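Side-chain contacts in glucose-binding protein (Thermus thermophilus HB27, PDB 2B3F), which binds glucose and galactose and probably serves as the sugar-binding component of a binding-protein-dependent transport system: residues F97-G100 against L101-I105; Q64-A67 against G68-I72; M334-W337 against R338-I342. All coordinates share one frame; numbering follows the deposited sequence.

Contact 1 of 3, residues F97-G100 against L101-I105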
loop_
_atom_site.group_PDB
_atom_site.type_symbol
_atom_site.label_atom_id
_atom_site.label_comp_id
_atom_site.label_asym_id
_atom_site.label_seq_id
_atom_site.Cartn_x
_atom_site.Cartn_y
_atom_site.Cartn_z
ATOM N N PHE A 97 -15.838 -11.507 -3.558
ATOM C CA PHE A 97 -14.772 -10.956 -2.701
ATOM C C PHE A 97 -14.897 -11.483 -1.277
ATOM O O PHE A 97 -16.027 -11.780 -0.823
ATOM C CB PHE A 97 -14.863 -9.428 -2.650
ATOM C CG PHE A 97 -14.687 -8.770 -3.982
ATOM C CD1 PHE A 97 -13.491 -8.893 -4.659
ATOM C CD2 PHE A 97 -15.715 -8.042 -4.558
ATOM C CE1 PHE A 97 -13.319 -8.302 -5.905
ATOM C CE2 PHE A 97 -15.558 -7.446 -5.800
ATOM C CZ PHE A 97 -14.335 -7.582 -6.475
ATOM N N PRO A 98 -13.766 -11.551 -0.543
ATOM C CA PRO A 98 -13.807 -11.985 0.864
ATOM C C PRO A 98 -14.573 -11.002 1.728
ATOM O O PRO A 98 -14.566 -9.796 1.464
ATOM C CB PRO A 98 -12.333 -12.061 1.286
ATOM C CG PRO A 98 -11.569 -11.338 0.274
ATOM C CD PRO A 98 -12.399 -11.190 -0.972
ATOM N N LYS A 99 -15.253 -11.525 2.747
ATOM C CA LYS A 99 -16.163 -10.719 3.554
ATOM C C LYS A 99 -15.455 -9.532 4.206
ATOM O O LYS A 99 -16.023 -8.439 4.301
ATOM C CB LYS A 99 -16.792 -11.577 4.651
ATOM C CG LYS A 99 -17.843 -10.840 5.471
ATOM C CD LYS A 99 -18.121 -11.528 6.810
ATOM C CE LYS A 99 -19.153 -10.736 7.610
ATOM N NZ LYS A 99 -18.658 -9.359 7.992
ATOM N N GLY A 100 -14.228 -9.767 4.665
ATOM C CA GLY A 100 -13.414 -8.730 5.311
ATOM C C GLY A 100 -13.151 -7.547 4.403
ATOM O O GLY A 100 -13.134 -6.400 4.852
ATOM N N LEU A 101 -12.947 -7.834 3.122
ATOM C CA LEU A 101 -12.782 -6.783 2.110
ATOM C C LEU A 101 -14.090 -6.031 1.859
ATOM O O LEU A 101 -14.101 -4.804 1.789
ATOM C CB LEU A 101 -12.226 -7.373 0.816
ATOM C CG LEU A 101 -11.836 -6.391 -0.276
ATOM C CD1 LEU A 101 -10.787 -5.376 0.201
ATOM C CD2 LEU A 101 -11.307 -7.167 -1.481
ATOM N N ILE A 102 -15.206 -6.757 1.746
ATOM C CA ILE A 102 -16.505 -6.106 1.620
ATOM C C ILE A 102 -16.729 -5.157 2.805
ATOM O O ILE A 102 -17.242 -4.044 2.649
ATOM C CB ILE A 102 -17.681 -7.133 1.530
ATOM C CG1 ILE A 102 -17.552 -8.021 0.283
ATOM C CG2 ILE A 102 -19.034 -6.403 1.506
ATOM C CD1 ILE A 102 -17.732 -7.298 -1.010
ATOM N N ASP A 103 -16.329 -5.599 3.992
ATOM C CA ASP A 103 -16.496 -4.764 5.174
ATOM C C ASP A 103 -15.747 -3.437 5.056
ATOM O O ASP A 103 -16.284 -2.410 5.431
ATOM C CB ASP A 103 -16.051 -5.503 6.430
ATOM C CG ASP A 103 -16.977 -6.661 6.810
ATOM O OD1 ASP A 103 -18.151 -6.721 6.353
ATOM O OD2 ASP A 103 -16.520 -7.515 7.601
ATOM N N LEU A 104 -14.535 -3.443 4.494
ATOM C CA LEU A 104 -13.722 -2.212 4.375
ATOM C C LEU A 104 -14.297 -1.181 3.436
ATOM O O LEU A 104 -13.988 0.005 3.548
ATOM C CB LEU A 104 -12.324 -2.531 3.853
ATOM C CG LEU A 104 -11.322 -3.195 4.763
ATOM C CD1 LEU A 104 -10.061 -3.442 3.984
ATOM C CD2 LEU A 104 -11.028 -2.330 5.989
ATOM N N ILE A 105 -15.098 -1.628 2.477
ATOM C CA ILE A 105 -15.681 -0.726 1.469
ATOM C C ILE A 105 -17.155 -0.377 1.756
ATOM O O ILE A 105 -17.778 0.363 0.986
ATOM C CB ILE A 105 -15.525 -1.303 0.025
ATOM C CG1 ILE A 105 -16.187 -2.691 -0.093
ATOM C CG2 ILE A 105 -14.064 -1.430 -0.321
ATOM C CD1 ILE A 105 -16.184 -3.280 -1.477
#

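Contact 2 of 3, residues Q64-A67 against G68-I72. With GAL (beta-D-galactopyranose), chain G.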
loop_
_atom_site.group_PDB
_atom_site.type_symbol
_atom_site.label_atom_id
_atom_site.label_comp_id
_atom_site.label_asym_id
_atom_site.label_seq_id
_atom_site.Cartn_x
_atom_site.Cartn_y
_atom_site.Cartn_z
ATOM N N GLN A 64 -8.679 6.278 -8.250
ATOM C CA GLN A 64 -8.019 5.315 -7.396
ATOM C C GLN A 64 -8.148 5.736 -5.930
ATOM O O GLN A 64 -7.883 6.883 -5.556
ATOM C CB GLN A 64 -6.540 5.232 -7.768
ATOM C CG GLN A 64 -5.760 4.230 -6.980
ATOM C CD GLN A 64 -4.241 4.300 -7.261
ATOM O OE1 GLN A 64 -3.812 5.013 -8.158
ATOM N NE2 GLN A 64 -3.463 3.552 -6.499
ATOM N N VAL A 65 -8.590 4.803 -5.104
ATOM C CA VAL A 65 -8.806 5.069 -3.696
ATOM C C VAL A 65 -8.631 3.800 -2.891
ATOM O O VAL A 65 -9.002 2.705 -3.303
ATOM C CB VAL A 65 -10.196 5.692 -3.453
ATOM C CG1 VAL A 65 -11.306 4.773 -3.947
ATOM C CG2 VAL A 65 -10.395 6.112 -1.987
ATOM N N HIS A 66 -8.038 3.953 -1.722
ATOM C CA HIS A 66 -7.806 2.829 -0.869
ATOM C C HIS A 66 -9.053 2.382 -0.128
ATOM O O HIS A 66 -9.741 3.183 0.492
ATOM C CB HIS A 66 -6.720 3.139 0.166
ATOM C CG HIS A 66 -5.347 3.200 -0.418
ATOM N ND1 HIS A 66 -4.502 4.262 -0.208
ATOM C CD2 HIS A 66 -4.674 2.328 -1.200
ATOM C CE1 HIS A 66 -3.356 4.037 -0.825
ATOM N NE2 HIS A 66 -3.428 2.867 -1.430
ATOM N N ALA A 67 -9.274 1.078 -0.132
ATOM C CA ALA A 67 -10.365 0.507 0.669
ATOM C C ALA A 67 -10.087 0.740 2.151
ATOM O O ALA A 67 -8.947 0.588 2.616
ATOM C CB ALA A 67 -10.503 -0.972 0.391
ATOM N N GLY A 68 -11.135 1.092 2.885
ATOM C CA GLY A 68 -11.052 1.291 4.328
ATOM C C GLY A 68 -11.310 2.740 4.695
ATOM O O GLY A 68 -12.068 3.436 4.023
ATOM N N MET A 69 -10.648 3.201 5.763
ATOM C CA MET A 69 -10.924 4.521 6.309
ATOM C C MET A 69 -10.552 5.651 5.389
ATOM O O MET A 69 -11.152 6.700 5.467
ATOM C CB MET A 69 -10.260 4.691 7.666
ATOM C CG MET A 69 -10.875 3.822 8.723
ATOM S SD MET A 69 -12.643 4.179 8.933
ATOM C CE MET A 69 -13.127 2.854 10.030
ATOM N N GLU A 70 -9.586 5.449 4.489
ATOM C CA GLU A 70 -9.268 6.494 3.506
ATOM C C GLU A 70 -10.500 6.807 2.660
ATOM O O GLU A 70 -10.875 7.965 2.487
ATOM C CB GLU A 70 -8.088 6.065 2.616
ATOM C CG GLU A 70 -7.762 7.015 1.464
ATOM C CD GLU A 70 -6.635 6.508 0.589
ATOM O OE1 GLU A 70 -5.595 6.179 1.232
ATOM O OE2 GLU A 70 -6.786 6.420 -0.702
ATOM N N LEU A 71 -11.092 5.758 2.097
ATOM C CA LEU A 71 -12.313 5.896 1.293
ATOM C C LEU A 71 -13.443 6.517 2.113
ATOM O O LEU A 71 -14.072 7.496 1.709
ATOM C CB LEU A 71 -12.751 4.515 0.818
ATOM C CG LEU A 71 -14.125 4.337 0.159
ATOM C CD1 LEU A 71 -14.206 5.069 -1.165
ATOM C CD2 LEU A 71 -14.364 2.853 -0.015
ATOM N N ILE A 72 -13.714 5.908 3.259
ATOM C CA ILE A 72 -14.910 6.264 4.019
ATOM C C ILE A 72 -14.833 7.683 4.577
ATOM O O ILE A 72 -15.764 8.471 4.428
ATOM C CB ILE A 72 -15.180 5.244 5.150
ATOM C CG1 ILE A 72 -15.440 3.837 4.583
ATOM C CG2 ILE A 72 -16.364 5.684 6.010
ATOM C CD1 ILE A 72 -16.422 3.743 3.449
HETATM C C1 GAL G . 0.094 2.514 -2.761
HETATM C C2 GAL G . -0.861 1.988 -3.841
HETATM C C3 GAL G . -0.152 1.073 -4.830
HETATM C C4 GAL G . 1.107 1.736 -5.392
HETATM C C5 GAL G . 1.929 2.314 -4.215
HETATM C C6 GAL G . 3.223 3.033 -4.629
HETATM O O1 GAL G . -0.553 3.404 -1.903
HETATM O O2 GAL G . -1.968 1.328 -3.206
HETATM O O3 GAL G . -1.027 0.738 -5.898
HETATM O O4 GAL G . 0.693 2.722 -6.301
HETATM O O5 GAL G . 1.165 3.193 -3.424
HETATM O O6 GAL G . 2.933 4.256 -5.238
HETATM O O HOH W 1 -7.738 8.445 -3.049
#

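Contact 3 of 3, residues M334-W337 against R338-I342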
loop_
_atom_site.group_PDB
_atom_site.type_symbol
_atom_site.label_atom_id
_atom_site.label_comp_id
_atom_site.label_asym_id
_atom_site.label_seq_id
_atom_site.Cartn_x
_atom_site.Cartn_y
_atom_site.Cartn_z
ATOM N N MET A 334 -0.418 -15.061 -2.735
ATOM C CA MET A 334 -1.756 -15.660 -2.757
ATOM C C MET A 334 -1.923 -16.674 -1.628
ATOM O O MET A 334 -2.951 -16.700 -0.949
ATOM C CB MET A 334 -2.023 -16.311 -4.111
ATOM C CG MET A 334 -2.382 -15.308 -5.181
ATOM S SD MET A 334 -2.573 -15.978 -6.838
ATOM C CE MET A 334 -4.230 -16.686 -6.717
ATOM N N ARG A 335 -0.898 -17.480 -1.405
ATOM C CA ARG A 335 -0.923 -18.460 -0.316
ATOM C C ARG A 335 -1.030 -17.780 1.049
ATOM O O ARG A 335 -1.895 -18.118 1.875
ATOM C CB ARG A 335 0.310 -19.352 -0.375
ATOM C CG ARG A 335 0.284 -20.323 -1.546
ATOM C CD ARG A 335 1.312 -21.410 -1.387
ATOM N NE ARG A 335 2.675 -20.904 -1.528
ATOM C CZ ARG A 335 3.308 -20.761 -2.691
ATOM N NH1 ARG A 335 2.717 -21.056 -3.836
ATOM N NH2 ARG A 335 4.545 -20.306 -2.707
ATOM N N ASP A 336 -0.159 -16.796 1.284
ATOM C CA ASP A 336 -0.183 -16.061 2.558
ATOM C C ASP A 336 -1.473 -15.293 2.809
ATOM O O ASP A 336 -1.934 -15.207 3.938
ATOM C CB ASP A 336 1.014 -15.103 2.646
ATOM C CG ASP A 336 2.330 -15.829 2.815
ATOM O OD1 ASP A 336 2.329 -17.088 2.940
ATOM O OD2 ASP A 336 3.386 -15.157 2.834
ATOM N N TRP A 337 -2.080 -14.754 1.756
ATOM C CA TRP A 337 -3.363 -14.060 1.882
ATOM C C TRP A 337 -4.427 -14.990 2.487
ATOM O O TRP A 337 -5.248 -14.572 3.295
ATOM C CB TRP A 337 -3.785 -13.543 0.512
ATOM C CG TRP A 337 -5.094 -12.884 0.395
ATOM C CD1 TRP A 337 -6.098 -13.216 -0.492
ATOM C CD2 TRP A 337 -5.573 -11.743 1.120
ATOM N NE1 TRP A 337 -7.152 -12.366 -0.349
ATOM C CE2 TRP A 337 -6.867 -11.453 0.631
ATOM C CE3 TRP A 337 -5.052 -10.950 2.138
ATOM C CZ2 TRP A 337 -7.635 -10.402 1.126
ATOM C CZ3 TRP A 337 -5.809 -9.900 2.625
ATOM C CH2 TRP A 337 -7.088 -9.636 2.131
ATOM N N ARG A 338 -4.383 -16.253 2.089
ATOM C CA ARG A 338 -5.395 -17.220 2.537
ATOM C C ARG A 338 -5.118 -17.817 3.918
ATOM O O ARG A 338 -6.056 -18.241 4.607
ATOM C CB ARG A 338 -5.571 -18.357 1.506
ATOM C CG ARG A 338 -6.041 -17.920 0.104
ATOM C CD ARG A 338 -7.148 -16.888 0.107
ATOM N NE ARG A 338 -7.643 -16.673 -1.252
ATOM C CZ ARG A 338 -8.709 -17.298 -1.776
ATOM N NH1 ARG A 338 -9.445 -18.101 -1.031
ATOM N NH2 ARG A 338 -9.083 -17.053 -3.023
ATOM N N SER A 339 -3.852 -17.865 4.313
ATOM C CA SER A 339 -3.448 -18.548 5.551
ATOM C C SER A 339 -3.144 -17.632 6.738
ATOM O O SER A 339 -3.236 -18.044 7.900
ATOM C CB SER A 339 -2.212 -19.390 5.273
ATOM O OG SER A 339 -1.075 -18.563 5.071
ATOM N N ASN A 340 -2.739 -16.394 6.462
ATOM C CA ASN A 340 -2.236 -15.534 7.521
ATOM C C ASN A 340 -3.328 -14.779 8.268
ATOM O O ASN A 340 -4.462 -14.646 7.800
ATOM C CB ASN A 340 -1.290 -14.477 6.919
ATOM C CG ASN A 340 0.055 -15.034 6.480
ATOM O OD1 ASN A 340 0.219 -16.232 6.201
ATOM N ND2 ASN A 340 1.037 -14.148 6.395
ATOM N N ARG A 341 -2.970 -14.258 9.436
ATOM C CA ARG A 341 -3.766 -13.263 10.116
ATOM C C ARG A 341 -3.661 -11.967 9.315
ATOM O O ARG A 341 -2.552 -11.571 8.956
ATOM C CB ARG A 341 -3.193 -13.036 11.515
ATOM C CG ARG A 341 -3.723 -11.843 12.258
ATOM C CD ARG A 341 -5.104 -12.071 12.812
ATOM N NE ARG A 341 -5.630 -10.887 13.493
ATOM C CZ ARG A 341 -5.435 -10.571 14.780
ATOM N NH1 ARG A 341 -4.727 -11.341 15.595
ATOM N NH2 ARG A 341 -5.979 -9.450 15.259
ATOM N N ILE A 342 -4.798 -11.333 9.051
ATOM C CA ILE A 342 -4.848 -10.115 8.237
ATOM C C ILE A 342 -5.023 -8.893 9.132
ATOM O O ILE A 342 -5.883 -8.862 10.018
ATOM C CB ILE A 342 -6.015 -10.154 7.211
ATOM C CG1 ILE A 342 -5.983 -11.432 6.372
ATOM C CG2 ILE A 342 -5.994 -8.924 6.315
ATOM C CD1 ILE A 342 -4.692 -11.711 5.725
HETATM O O HOH W 2 -5.344 -15.623 -2.900
HETATM O O HOH W 3 2.939 -17.512 6.135
HETATM O O HOH W 4 0.904 -19.317 3.569
HETATM O O HOH W 5 -6.191 -15.179 5.680
#

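Contact 1 of 3, residues F97-G100 against L101-I105
Phe97 meets Ile102 through its CB, which lies 3.9 Å from CD1 of Ile102, the two side chains crossing at about a right angle. In Phe97 the ring carbon CG stands opposite the carbonyl carbon (chi1 -62°), and the ring then leads away from the helix. Its CD1 lies 4.2 Å from Leu101 CD2, and both methyls approach the ring obliquely. Trp93 meets the same ring, so Phe97 joins the helix start to the preceding helix 93-96. Pro98 occupies the N-cap position of helix 99-105. Its pyrrolidine ring lies alongside Leu101, pointing the same way, with CG 4.1 Å from Leu101 CB. Its carbonyl oxygen takes the first helical bond: Ile102 N donates to Pro98 O over 3.1 Å, while Leu101 N adds a weak bond to the same oxygen. Lys99 is held twice by the residue one turn on. Asp103 N donates to Lys99 O over 2.9 Å, and Lys99 NZ forms a salt bridge with Asp103 OD2, also 2.9 Å, where OD2 accepts on its syn lone pair; a weak bond runs from NZ to OD1. The lysine reaches this position because its chain runs extended through chi3 and bends only at chi4 (-64°), which turns NZ toward the two carboxylate oxygens. Both residues are exposed, so the bridge lies on the solvent side of the turn. Gly100 takes part through its backbone, its oxygen accepting from Leu104 N at 3.3 Å. Leu101 faces inward onto Met275 and Ser277 of strand 272-280, while Lys99 and Asp103 face outward. The arrangement is that of an amphipathic helix N-terminus with proline at the N-cap and an i to i+4 salt bridge, packed on the sheet of a periplasmic binding protein.

Contact 2 of 3, residues Q64-A67 against G68-I72
His66 and Glu70 cross with ring and carboxylate planes 68° apart, yet the acid reaches the ring at its edge: ND1 donates to OE1 over 2.6 Å at 160°, and OE1 lies in the imidazole plane. Seen from the acid, ND1 arrives on the syn side of OE1, somewhat out of the carboxylate plane. The other oxygen is used differently, since His66 N donates to Glu70 OE2 over 2.9 Å from well above that plane, in a nearly straight bond. One carboxylate therefore grips both the backbone and the side chain of a single residue. Glu70 can do this because its CG is anti to the backbone N and the chain beyond is extended, carrying the acid from the first turn of helix 69-76 back to strand 62-66. A water donates to OE2 and to Gln64 O, and Arg47 forms a salt bridge with OE1, so both buried oxygens have further partners. Beside this pair, Val65 and Leu71 cross at about a right angle, CG2 of Val65 lying 4.0 Å from Leu71 CB. The turn between strand and helix passes through Gly68, at the N-cap, whose backbone angles would jam a CB against Ala67 O. A weak bond from Leu71 N to His66 O closes the turn. The other ring nitrogen, NE2, donates to galactose O2 over 2.8 Å at 157°. Trp8, itself a galactose-binding residue, meets the same ring. With ND1 donating to the acid, the sugar-facing NE2 is presented as a donor as well, which is consistent with a doubly protonated imidazole; the negative charge of Glu70 would probably favour that state, though Arg47 offsets part of it. Glu70 is thus a second-shell residue that fixes the rotation of the histidine bonded to the sugar.

Contact 3 of 3, residues M334-W337 against R338-I342
Asp336 O is gripped by two backbone amides: Asn340 N donates over 2.9 Å at 151°, and Ser339 N adds a weak bond. These bonds close the C-terminal end of helix 328-339, a helix-to-strand junction where Asn340 is the first residue to leave helical angles before strand 341-344 begins. Ser339 OG donates to Asn340 OD1 over 2.9 Å, while one water joins OG to Asp336 OD1 and another donates to Asn340 OD1 and, weakly, to Asp336 OD1. The carboxylate and amide planes lie 24° apart, with Asn340 OD1 3.8 Å from Asp336 CB; Asp336 OD2 has its salt bridge with Arg120. An alanine at Asn340 is likely to leave Ser339 OG without this acceptor and the water it shares with Asp336 without one of its two partners. Trp337 has CG anti to its amide nitrogen (chi1 176°), which brings its six-membered ring to Ile342 across the junction; both side chains also touch Phe273 and Met275 of strand 272-280. A water in the plane of the indole, at its edge, links Arg338 NE to Met334 O. Ile342 crosses the indole at about a right angle, its CD1 3.7 Å from Trp337 CE3.

Along the chain the order is contact 2, contact 1, contact 3, each closing before the next opens. Contacts 1 and 2 have centres 12 Å apart and touch, Ile105 CG2 lying 3.7 Å from Ala67 CB, so helix 99-105 packs against the turn between strand 62-66 and helix 69-76. Contacts 1 and 3, with centres 15 Å apart, meet where Pro98 CG is 4.1 Å from Trp337 CZ2. Contacts 2 and 3 do not touch, their nearest atoms being about 9 Å apart, but strands 62-66 and 341-344 both pair with strand 272-280. All three therefore gather round one mixed sheet; contact 2 reaches the galactose directly, whereas the other two pack farther from it.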